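PDB 2O56: putative mandelate racemase from Salmonella typhimurium, which is of unknown function but binds magnesium and, as a member of the mandelate racemase group of the enolase superfamily, may act as a hydro-lyase. Local coordinates for residues 75-78 against 79-83; 226-229 against 230-234; 385-388 against 389-392. All blocks are in the same frame, centred on the assembly; numbering follows the deposited sequence.

Contact 1: 75-78 against 79-83; sequences EAIW and EKMLK
Glu-75 to Trp-78 and Glu-79 to Leu-82 are joined by four successive i to i+4 backbone hydrogen bonds, from Glu-79 N to Glu-75 O (3.1 Å) through to Leu-82 N to Trp-78 O (2.9 Å). On the buried side, Trp-78 CZ3 lies 3.8 Å from Leu-82 CD2. The methyl comes to the six-membered ring at a slant. Trp-78 CG is turned away from its own backbone N (chi1 -156°), which carries the indole forward toward Leu-82. Trp-78 NE1 bonds to Gly-301 O, and Trp-277 meets the indole edge-to-face. One residue earlier, Ile-77 CG2 touches Met-81 CE at 4.1 Å. Both side chains continue onto helix 93-114, Ile-77 at Leu-106 and Met-81 at Met-99. This turn belongs to helix 74-83 of the N-terminal domain of the mandelate racemase family. The indole of Trp-78 also touches Trp-279 on helix 277-286 and Glu-305 on helix 302-314, joining this domain to those helices. On another side, the Glu-79 chain bends at chi2 (88°), and Lys-83 NZ makes a salt bridge to Glu-79 OE2 (3.1 Å) from above the carboxylate plane. Glu-75 pairs with Lys-308 and with Lys-307 of the second subunit.

Contact 2: 226-229 against 230-234; sequences TDTT and SAIQF
Ser-230 OG is gripped by two groups. Ser-230 OG accepts from Asp-227 N at 3.0 Å and is hydrogen-bonded to Leu-189 O. Its first torsion (chi1 49°) sets the hydroxyl between the serine's own N and carbonyl carbon, turned back toward the start of the helix. In return, Ser-230 N gives a nearly straight bond to Asp-227 OD1 (3.3 Å, 175° at the hydrogen). It reaches the oxygen almost end-on to the carboxylate C-O bond. This reciprocal pair is a capping box, with Asp-227 as the N-cap of helix 228-238. OD1 has a second donor in Gly-191 N, so the carboxylate also ties the helix start to the loop around residue 190. Thr-226 packs beside the box, its CG2 3.5 Å from Ser-230 OG. Its own hydroxyl is hydrogen-bonded to Pro-249 O.

Past the cap the regular helical bonds begin, with Ala-231 N to Asp-227 O at 2.8 Å. Ile-232 and Thr-228 run side by side and point the same way. Their ends, Thr-228 CG2 and Ile-232 CD1, meet at 3.8 Å, and both side chains also rest on helix 255-264. Thr-228 OG1 faces elsewhere and bonds to Gln-257 and to Asp-317 of the fourth subunit.

Helix 228-238 lies in the beta-alpha-beta unit between strands 217-221 and 246-247 of the barrel domain. The first strand ends at the magnesium ligand Glu-221. The Thr-226 side chain is about 11 Å from the bound magnesium ion, so it does not touch the metal. It is about 8 Å from the side chain of Glu-221. The negative carboxylate at the N-cap would be expected to interact favourably with the positive end of the helix dipole, while its two N-H partners keep it in place.

Contact 3: 385-388 against 389-392; sequences LTEE and TMKK
The carbonyl oxygen of Glu-387 takes two donors from Lys-391, tilted to opposite faces of its peptide plane. Lys-391 N bonds to Glu-387 O at 2.9 Å. Lys-391 NZ reaches Glu-387 O from the opposite face at 2.8 Å. Lys-391 NZ also forms a salt bridge to Glu-387 OE1 (3.0 Å). It meets the carboxylate on the anti side, 26° out of its plane. Glu-387 OE2 rests 3.6 Å from Met-390 CE. The lysine chain is bent at chi2, chi3 and chi4, and curls back over the carbonyl it has already bonded through its backbone. Such a closed loop would be expected to restrain NZ, although both side chains are exposed.

At the helix start, Thr-386 OG1 is the N-cap group. Thr-386 OG1 accepts from Thr-389 N at 3.1 Å with a fairly straight bond (165°). Its chi1 of 64° places the hydroxyl over the open helix end. Thr-389 OG1 is also close to Thr-386 OG1, at 3.0 Å, and the two side chains cross at about a right angle. Backbone hydrogen bonds tie the cap to an earlier part of the chain, at Thr-361.

Beneath the cap, Leu-385 CB packs on Met-390 CG at 3.8 Å. Leu-385 O is buried here with no polar partner in the model, and Met-390 CE lies against it. Leu-385 and Met-390 both touch Phe-41 on strand 39-44, and they reach Val-29 and Lys-31 respectively on strand 28-34.

A threonine N-cap with apolar contact between the residue before the cap and the fourth residue after it is a hydrophobic staple. Here it sets helix 387-392 against strands 28-34 and 39-44 of the four-stranded antiparallel sheet.

How the contacts relate
The three contacts come in series along the chain, each a local helical turn. Contact 1 lies within helix 74-83 of the N-terminal domain. Contact 2 starts helix 228-238 of the barrel domain, and contact 3 starts helix 387-392 close to the C-terminus. The centres of contacts 1 and 3 are about 30 Å apart. That of contact 2 is about 38 Å from contact 1 and about 45 Å from contact 3, which lies across the chain's centre from it. None touch. After contact 3, strand 395-398 joins strand 6-13 at the edge of the antiparallel sheet, so the chain's end returns to the N-terminal part of the fold. Contacts 1 and 2 also face neighbouring subunits.

Contact 1: 75-78 against 79-83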
# COMPACT_ATOMS: atom_id res chain seq x y z
N GLU A 75 0.39 35.85 -10.74
CA GLU A 75 0.81 34.45 -10.90
C GLU A 75 2.32 34.38 -11.05
O GLU A 75 2.99 33.58 -10.39
CB GLU A 75 0.15 33.80 -12.12
CG GLU A 75 -1.35 33.42 -11.95
CD GLU A 75 -1.60 32.18 -11.09
OE1 GLU A 75 -0.66 31.42 -10.82
OE2 GLU A 75 -2.76 31.95 -10.67
N ALA A 76 2.85 35.23 -11.92
CA ALA A 76 4.30 35.28 -12.15
C ALA A 76 5.06 35.75 -10.92
O ALA A 76 6.14 35.26 -10.65
CB ALA A 76 4.61 36.17 -13.35
N ILE A 77 4.49 36.69 -10.17
CA ILE A 77 5.18 37.21 -9.00
C ILE A 77 5.17 36.13 -7.91
O ILE A 77 6.19 35.91 -7.26
CB ILE A 77 4.56 38.55 -8.51
CG1 ILE A 77 5.00 39.70 -9.41
CG2 ILE A 77 4.94 38.84 -7.04
CD1 ILE A 77 4.01 40.85 -9.49
N TRP A 78 4.05 35.44 -7.73
CA TRP A 78 3.97 34.35 -6.75
C TRP A 78 5.05 33.29 -7.03
O TRP A 78 5.81 32.89 -6.14
CB TRP A 78 2.57 33.72 -6.72
CG TRP A 78 2.30 33.04 -5.38
CD1 TRP A 78 1.71 33.59 -4.29
CD2 TRP A 78 2.69 31.72 -4.99
NE1 TRP A 78 1.67 32.69 -3.25
CE2 TRP A 78 2.25 31.52 -3.65
CE3 TRP A 78 3.33 30.67 -5.65
CZ2 TRP A 78 2.47 30.32 -2.95
CZ3 TRP A 78 3.53 29.46 -4.95
CH2 TRP A 78 3.10 29.30 -3.63
N GLU A 79 5.15 32.86 -8.28
CA GLU A 79 6.08 31.81 -8.64
C GLU A 79 7.53 32.30 -8.58
O GLU A 79 8.44 31.51 -8.35
CB GLU A 79 5.74 31.27 -10.04
CG GLU A 79 6.59 30.08 -10.50
CD GLU A 79 6.05 28.72 -10.06
OE1 GLU A 79 5.10 28.65 -9.26
OE2 GLU A 79 6.59 27.71 -10.55
N LYS A 80 7.76 33.59 -8.80
CA LYS A 80 9.08 34.16 -8.55
C LYS A 80 9.45 34.11 -7.08
O LYS A 80 10.58 33.79 -6.72
CB LYS A 80 9.16 35.61 -9.05
CG LYS A 80 10.58 36.15 -9.15
CD LYS A 80 10.56 37.65 -9.51
CE LYS A 80 11.95 38.26 -9.30
NZ LYS A 80 12.08 39.62 -9.89
N MET A 81 8.48 34.43 -6.22
CA MET A 81 8.73 34.35 -4.78
C MET A 81 9.01 32.90 -4.35
O MET A 81 9.85 32.65 -3.47
CB MET A 81 7.61 35.01 -3.99
CG MET A 81 7.54 36.55 -4.21
SD MET A 81 6.49 37.32 -2.96
CE MET A 81 4.81 36.84 -3.44
N LEU A 82 8.31 31.96 -4.98
CA LEU A 82 8.56 30.53 -4.74
C LEU A 82 9.93 30.10 -5.24
O LEU A 82 10.67 29.44 -4.52
CB LEU A 82 7.48 29.66 -5.37
CG LEU A 82 7.66 28.13 -5.29
CD1 LEU A 82 7.74 27.66 -3.86
CD2 LEU A 82 6.56 27.38 -6.05
N LYS A 83 10.26 30.47 -6.48
CA LYS A 83 11.32 29.79 -7.28
C LYS A 83 12.66 30.52 -7.35
O LYS A 83 13.69 29.89 -7.60
CB LYS A 83 10.86 29.53 -8.72
CG LYS A 83 9.77 28.44 -8.90
CD LYS A 83 10.29 27.08 -8.42
CE LYS A 83 9.23 25.98 -8.60
NZ LYS A 83 8.94 25.75 -10.04

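Contact 2: 226-229 against 230-234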
# COMPACT_ATOMS: atom_id res chain seq x y z
N THR A 226 -1.96 19.67 22.53
CA THR A 226 -1.99 18.22 22.70
C THR A 226 -1.08 17.55 21.66
O THR A 226 -0.68 18.16 20.65
CB THR A 226 -3.42 17.69 22.51
OG1 THR A 226 -4.06 18.39 21.42
CG2 THR A 226 -4.26 17.89 23.79
N ASP A 227 -0.74 16.28 21.91
CA ASP A 227 -0.14 15.46 20.86
C ASP A 227 -1.14 14.39 20.43
O ASP A 227 -2.31 14.42 20.85
CB ASP A 227 1.24 14.90 21.30
CG ASP A 227 1.14 13.79 22.36
OD1 ASP A 227 0.05 13.55 22.91
OD2 ASP A 227 2.19 13.16 22.66
N THR A 228 -0.70 13.43 19.62
CA THR A 228 -1.59 12.38 19.11
C THR A 228 -2.33 11.63 20.22
O THR A 228 -3.55 11.49 20.18
CB THR A 228 -0.82 11.38 18.23
OG1 THR A 228 -0.18 12.10 17.18
CG2 THR A 228 -1.77 10.34 17.61
N THR A 229 -1.60 11.20 21.24
CA THR A 229 -2.22 10.42 22.32
C THR A 229 -3.29 11.18 23.12
O THR A 229 -4.40 10.69 23.28
CB THR A 229 -1.13 9.79 23.22
OG1 THR A 229 -0.23 9.06 22.37
CG2 THR A 229 -1.74 8.82 24.24
N SER A 230 -2.95 12.37 23.59
CA SER A 230 -3.90 13.19 24.34
C SER A 230 -5.03 13.77 23.49
O SER A 230 -6.14 13.95 23.99
CB SER A 230 -3.17 14.33 25.06
OG SER A 230 -2.30 15.02 24.17
N ALA A 231 -4.77 14.08 22.22
CA ALA A 231 -5.84 14.53 21.32
C ALA A 231 -6.89 13.43 21.16
O ALA A 231 -8.10 13.69 21.16
CB ALA A 231 -5.27 14.92 19.93
N ILE A 232 -6.42 12.19 21.04
CA ILE A 232 -7.33 11.04 20.99
C ILE A 232 -8.09 10.82 22.29
O ILE A 232 -9.28 10.56 22.28
CB ILE A 232 -6.61 9.74 20.54
CG1 ILE A 232 -6.24 9.85 19.04
CG2 ILE A 232 -7.50 8.50 20.79
CD1 ILE A 232 -5.16 8.85 18.62
N GLN A 233 -7.39 10.95 23.42
CA GLN A 233 -8.02 10.76 24.74
C GLN A 233 -9.17 11.76 24.91
O GLN A 233 -10.29 11.39 25.23
CB GLN A 233 -6.96 10.98 25.83
CG GLN A 233 -7.30 10.33 27.17
CD GLN A 233 -6.24 10.59 28.23
OE1 GLN A 233 -5.05 10.72 27.93
NE2 GLN A 233 -6.68 10.68 29.48
N PHE A 234 -8.87 13.03 24.63
CA PHE A 234 -9.86 14.09 24.73
C PHE A 234 -11.00 13.98 23.73
O PHE A 234 -12.17 14.13 24.08
CB PHE A 234 -9.21 15.47 24.66
CG PHE A 234 -10.15 16.58 25.01
CD1 PHE A 234 -10.71 16.64 26.29
CD2 PHE A 234 -10.52 17.52 24.06
CE1 PHE A 234 -11.60 17.64 26.62
CE2 PHE A 234 -11.41 18.54 24.39
CZ PHE A 234 -11.95 18.59 25.68

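Contact 3: 385-388 against 389-392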
# COMPACT_ATOMS: atom_id res chain seq x y z
N LEU A 385 -5.56 50.84 5.68
CA LEU A 385 -5.19 51.52 6.92
C LEU A 385 -5.56 53.00 6.81
O LEU A 385 -5.56 53.57 5.71
CB LEU A 385 -3.68 51.39 7.15
CG LEU A 385 -3.07 50.04 7.52
CD1 LEU A 385 -1.59 50.26 7.71
CD2 LEU A 385 -3.71 49.48 8.80
N THR A 386 -5.87 53.63 7.94
CA THR A 386 -6.15 55.08 7.93
C THR A 386 -4.85 55.85 7.82
O THR A 386 -3.80 55.34 8.22
CB THR A 386 -6.82 55.55 9.23
OG1 THR A 386 -5.92 55.36 10.32
CG2 THR A 386 -8.11 54.81 9.48
N GLU A 387 -4.93 57.09 7.32
CA GLU A 387 -3.77 57.99 7.27
C GLU A 387 -3.11 58.19 8.64
O GLU A 387 -1.88 58.23 8.75
CB GLU A 387 -4.15 59.35 6.68
CG GLU A 387 -4.34 59.35 5.16
CD GLU A 387 -3.09 58.94 4.39
OE1 GLU A 387 -1.97 59.32 4.81
OE2 GLU A 387 -3.23 58.25 3.36
N GLU A 388 -3.94 58.31 9.67
CA GLU A 388 -3.48 58.51 11.05
C GLU A 388 -2.64 57.35 11.59
O GLU A 388 -1.59 57.55 12.20
CB GLU A 388 -4.69 58.73 11.97
CG GLU A 388 -4.33 58.96 13.44
CD GLU A 388 -5.48 59.53 14.26
OE1 GLU A 388 -6.51 59.93 13.66
OE2 GLU A 388 -5.36 59.57 15.50
N THR A 389 -3.13 56.13 11.36
CA THR A 389 -2.39 54.92 11.68
C THR A 389 -1.06 54.86 10.93
O THR A 389 -0.00 54.58 11.52
CB THR A 389 -3.27 53.66 11.43
OG1 THR A 389 -4.40 53.69 12.32
CG2 THR A 389 -2.49 52.39 11.68
N MET A 390 -1.09 55.17 9.64
CA MET A 390 0.12 55.10 8.84
C MET A 390 1.17 56.13 9.26
O MET A 390 2.37 55.84 9.25
CB MET A 390 -0.22 55.22 7.37
CG MET A 390 -0.98 54.00 6.85
SD MET A 390 -0.95 53.92 5.04
CE MET A 390 -2.35 54.96 4.61
N LYS A 391 0.70 57.31 9.65
CA LYS A 391 1.57 58.38 10.17
C LYS A 391 2.36 57.95 11.40
O LYS A 391 3.54 58.27 11.49
CB LYS A 391 0.75 59.63 10.49
CG LYS A 391 1.09 60.84 9.64
CD LYS A 391 -0.09 61.28 8.79
CE LYS A 391 0.11 60.89 7.33
NZ LYS A 391 -0.03 59.42 7.09
N LYS A 392 1.73 57.23 12.32
CA LYS A 392 2.39 56.86 13.58
C LYS A 392 2.92 55.42 13.66
O LYS A 392 3.32 54.96 14.73
CB LYS A 392 1.50 57.19 14.79
CG LYS A 392 0.21 56.41 14.90
CD LYS A 392 -0.44 56.61 16.27
CE LYS A 392 -1.66 55.70 16.45
NZ LYS A 392 -2.95 56.38 16.10